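Local coordinates for envelope glycoprotein E (Human herpesvirus 1, PDB 2GIY), which forms with gI a heterodimer that binds the Fc part of host IgG and is required for cell-to-cell spread of the virus in epithelial cells, at residues P122-Q127 / V131-R136. Sequence-based numbering, arbitrary orientation.
Sequences PGLAWQ and VNLEFR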
ATOM      1  N   PRO A 122      -1.036 -27.427  14.019  1.00 21.49           N
ATOM      2  CA  PRO A 122       0.268 -27.996  14.365  1.00 21.68           C
ATOM      3  C   PRO A 122       1.426 -27.128  13.891  1.00 20.02           C
ATOM      4  O   PRO A 122       1.555 -26.867  12.696  1.00 20.40           O
ATOM      5  CB  PRO A 122       0.249 -29.347  13.652  1.00 23.13           C
ATOM      6  CG  PRO A 122      -1.199 -29.726  13.710  1.00 23.70           C
ATOM      7  CD  PRO A 122      -1.880 -28.428  13.340  1.00 23.02           C
ATOM      8  N   GLY A 123       2.254 -26.670  14.827  1.00 19.21           N
ATOM      9  CA  GLY A 123       3.409 -25.865  14.465  1.00 18.04           C
ATOM     10  C   GLY A 123       3.207 -24.373  14.253  1.00 17.43           C
ATOM     11  O   GLY A 123       4.183 -23.652  14.051  1.00 17.52           O
ATOM     12  N   LEU A 124       1.961 -23.909  14.294  1.00 15.56           N
ATOM     13  CA  LEU A 124       1.664 -22.490  14.100  1.00 17.99           C
ATOM     14  C   LEU A 124       1.519 -21.775  15.441  1.00 19.24           C
ATOM     15  O   LEU A 124       0.909 -22.301  16.371  1.00 20.42           O
ATOM     16  CB  LEU A 124       0.368 -22.320  13.305  1.00 16.24           C
ATOM     17  CG  LEU A 124      -0.025 -20.884  12.945  1.00 16.06           C
ATOM     18  CD1 LEU A 124       0.951 -20.323  11.928  1.00 14.38           C
ATOM     19  CD2 LEU A 124      -1.443 -20.860  12.385  1.00 15.94           C
ATOM     20  N   ALA A 125       2.072 -20.571  15.535  1.00 19.89           N
ATOM     21  CA  ALA A 125       1.981 -19.803  16.770  1.00 20.79           C
ATOM     22  C   ALA A 125       2.100 -18.309  16.516  1.00 23.33           C
ATOM     23  O   ALA A 125       2.735 -17.878  15.549  1.00 19.01           O
ATOM     24  CB  ALA A 125       3.065 -20.247  17.750  1.00 22.52           C
ATOM     25  N   TRP A 126       1.463 -17.538  17.394  1.00 24.97           N
ATOM     26  CA  TRP A 126       1.489 -16.082  17.341  1.00 27.87           C
ATOM     27  C   TRP A 126       2.855 -15.658  17.851  1.00 28.79           C
ATOM     28  O   TRP A 126       3.236 -16.000  18.979  1.00 27.33           O
ATOM     29  CB  TRP A 126       0.443 -15.485  18.291  1.00 26.49           C
ATOM     30  CG  TRP A 126      -0.869 -15.069  17.689  1.00 27.58           C
ATOM     31  CD1 TRP A 126      -2.108 -15.449  18.110  1.00 28.25           C
ATOM     32  CD2 TRP A 126      -1.079 -14.131  16.623  1.00 26.99           C
ATOM     33  NE1 TRP A 126      -3.080 -14.806  17.381  1.00 28.10           N
ATOM     34  CE2 TRP A 126      -2.477 -13.990  16.463  1.00 27.93           C
ATOM     35  CE3 TRP A 126      -0.226 -13.394  15.794  1.00 26.37           C
ATOM     36  CZ2 TRP A 126      -3.040 -13.143  15.503  1.00 27.55           C
ATOM     37  CZ3 TRP A 126      -0.786 -12.550  14.840  1.00 27.85           C
ATOM     38  CH2 TRP A 126      -2.182 -12.432  14.705  1.00 28.48           C
ATOM     39  N   GLN A 127       3.597 -14.918  17.039  1.00 30.80           N
ATOM     40  CA  GLN A 127       4.888 -14.437  17.495  1.00 29.85           C
ATOM     41  C   GLN A 127       4.534 -13.536  18.678  1.00 30.25           C
ATOM     42  O   GLN A 127       3.788 -12.568  18.516  1.00 30.60           O
ATOM     43  CB  GLN A 127       5.577 -13.638  16.387  1.00 29.68           C
ATOM     44  CG  GLN A 127       6.952 -13.116  16.778  1.00 32.51           C
ATOM     45  CD  GLN A 127       7.730 -12.584  15.592  1.00 32.60           C
ATOM     46  OE1 GLN A 127       8.120 -11.316  15.657  1.00 32.83           O
ATOM     47  NE2 GLN A 127       7.982 -13.308  14.629  1.00 32.45           N
ATOM     48  N   VAL A 131       2.209  -9.356  15.227  1.00 16.97           N
ATOM     49  CA  VAL A 131       1.149  -9.705  14.287  1.00 15.89           C
ATOM     50  C   VAL A 131       1.665 -10.740  13.299  1.00 15.60           C
ATOM     51  O   VAL A 131       0.916 -11.237  12.454  1.00 15.13           O
ATOM     52  CB  VAL A 131       0.641  -8.469  13.500  1.00 19.07           C
ATOM     53  CG1 VAL A 131      -0.068  -7.515  14.440  1.00 18.35           C
ATOM     54  CG2 VAL A 131       1.797  -7.771  12.812  1.00 16.80           C
ATOM     55  N   ASN A 132       2.949 -11.070  13.404  1.00 13.11           N
ATOM     56  CA  ASN A 132       3.534 -12.057  12.507  1.00 14.58           C
ATOM     57  C   ASN A 132       3.248 -13.482  12.944  1.00 13.53           C
ATOM     58  O   ASN A 132       3.038 -13.757  14.124  1.00 12.78           O
ATOM     59  CB  ASN A 132       5.045 -11.857  12.396  1.00 15.56           C
ATOM     60  CG  ASN A 132       5.405 -10.675  11.533  1.00 16.58           C
ATOM     61  OD1 ASN A 132       5.058 -10.630  10.352  1.00 14.40           O
ATOM     62  ND2 ASN A 132       6.103  -9.707  12.114  1.00 19.56           N
ATOM     63  N   LEU A 133       3.234 -14.384  11.972  1.00 13.16           N
ATOM     64  CA  LEU A 133       2.987 -15.797  12.228  1.00 13.65           C
ATOM     65  C   LEU A 133       4.307 -16.547  12.236  1.00 13.41           C
ATOM     66  O   LEU A 133       5.187 -16.272  11.420  1.00 13.82           O
ATOM     67  CB  LEU A 133       2.108 -16.395  11.125  1.00 10.57           C
ATOM     68  CG  LEU A 133       0.716 -15.805  10.905  1.00 12.51           C
ATOM     69  CD1 LEU A 133       0.074 -16.495   9.703  1.00 12.65           C
ATOM     70  CD2 LEU A 133      -0.132 -15.993  12.157  1.00 12.82           C
ATOM     71  N   GLU A 134       4.438 -17.503  13.148  1.00 13.95           N
ATOM     72  CA  GLU A 134       5.644 -18.306  13.220  1.00 15.89           C
ATOM     73  C   GLU A 134       5.314 -19.759  12.927  1.00 16.65           C
ATOM     74  O   GLU A 134       4.320 -20.289  13.424  1.00 16.60           O
ATOM     75  CB  GLU A 134       6.296 -18.194  14.600  1.00 19.68           C
ATOM     76  CG  GLU A 134       7.195 -16.986  14.749  1.00 23.20           C
ATOM     77  CD  GLU A 134       8.026 -17.037  16.013  1.00 25.40           C
ATOM     78  OE1 GLU A 134       8.476 -18.143  16.380  1.00 26.97           O
ATOM     79  OE2 GLU A 134       8.237 -15.972  16.631  1.00 27.52           O
ATOM     80  N   PHE A 135       6.152 -20.389  12.110  1.00 15.58           N
ATOM     81  CA  PHE A 135       5.985 -21.790  11.739  1.00 14.48           C
ATOM     82  C   PHE A 135       7.170 -22.593  12.271  1.00 14.88           C
ATOM     83  O   PHE A 135       8.317 -22.345  11.894  1.00 15.94           O
ATOM     84  CB  PHE A 135       5.912 -21.933  10.214  1.00 14.41           C
ATOM     85  CG  PHE A 135       4.742 -21.220   9.589  1.00 14.43           C
ATOM     86  CD1 PHE A 135       4.729 -19.832   9.479  1.00 15.21           C
ATOM     87  CD2 PHE A 135       3.653 -21.940   9.104  1.00 15.67           C
ATOM     88  CE1 PHE A 135       3.646 -19.172   8.894  1.00 16.14           C
ATOM     89  CE2 PHE A 135       2.567 -21.288   8.518  1.00 14.79           C
ATOM     90  CZ  PHE A 135       2.566 -19.901   8.413  1.00 14.44           C
ATOM     91  N   ARG A 136       6.888 -23.546  13.154  1.00 15.57           N
ATOM     92  CA  ARG A 136       7.923 -24.391  13.745  1.00 18.07           C
ATOM     93  C   ARG A 136       7.884 -25.767  13.088  1.00 17.41           C
ATOM     94  O   ARG A 136       6.808 -26.339  12.912  1.00 18.42           O
ATOM     95  CB  ARG A 136       7.696 -24.544  15.257  1.00 17.52           C
ATOM     96  CG  ARG A 136       8.037 -23.315  16.102  1.00 21.29           C
ATOM     97  CD  ARG A 136       7.120 -22.128  15.820  1.00 21.88           C
ATOM     98  NE  ARG A 136       7.469 -20.973  16.652  1.00 24.88           N
ATOM     99  CZ  ARG A 136       7.213 -20.878  17.954  1.00 24.59           C
ATOM    100  NH1 ARG A 136       6.594 -21.867  18.587  1.00 24.18           N
ATOM    101  NH2 ARG A 136       7.588 -19.798  18.630  1.00 24.54           N
TER
HETATM  102  O   HOH W   1       7.273  -8.841  14.770  1.00 41.09           O
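A125 and E134 face each other as an antiparallel hydrogen-bonded pair, A125 N donating to E134 O (3.1 Å) and E134 N to A125 O (3.0 Å). Bonds from R136 N to G123 O (2.9 Å) and from Q127 N to N132 O extend the pairing at either end. G123 suits its place because, at positive phi, it has no CB to crowd the preceding carbonyl or R136 O. On the A125 and E134 face, R136 forms a side-on salt bridge with E134: NE and NH2 both donate to OE1, 3.0 and 2.9 Å away, from one face of the carboxylate. The short A125 side chain sets CB over one face of the guanidinium, toward its rim. Q127 NE2 adds a weak bond to E134 OE2, while a water bridges Q127 OE1 to N132 ND2; N132 OD1 accepts from T31 and V33. The other face is mainly apolar. With CG anti to the backbone N (chi1 -176°), L124 sets CD1 over the F135 ring, 4.0 Å from its centroid, a CH-pi contact. W126 brings its ring edge to V131 O, which accepts from W51 NE1; W126 NE1 donates to H117 O. This is an antiparallel beta hairpin, joined by strand 29-30 in the V-like C-terminal domain of the gE ectodomain.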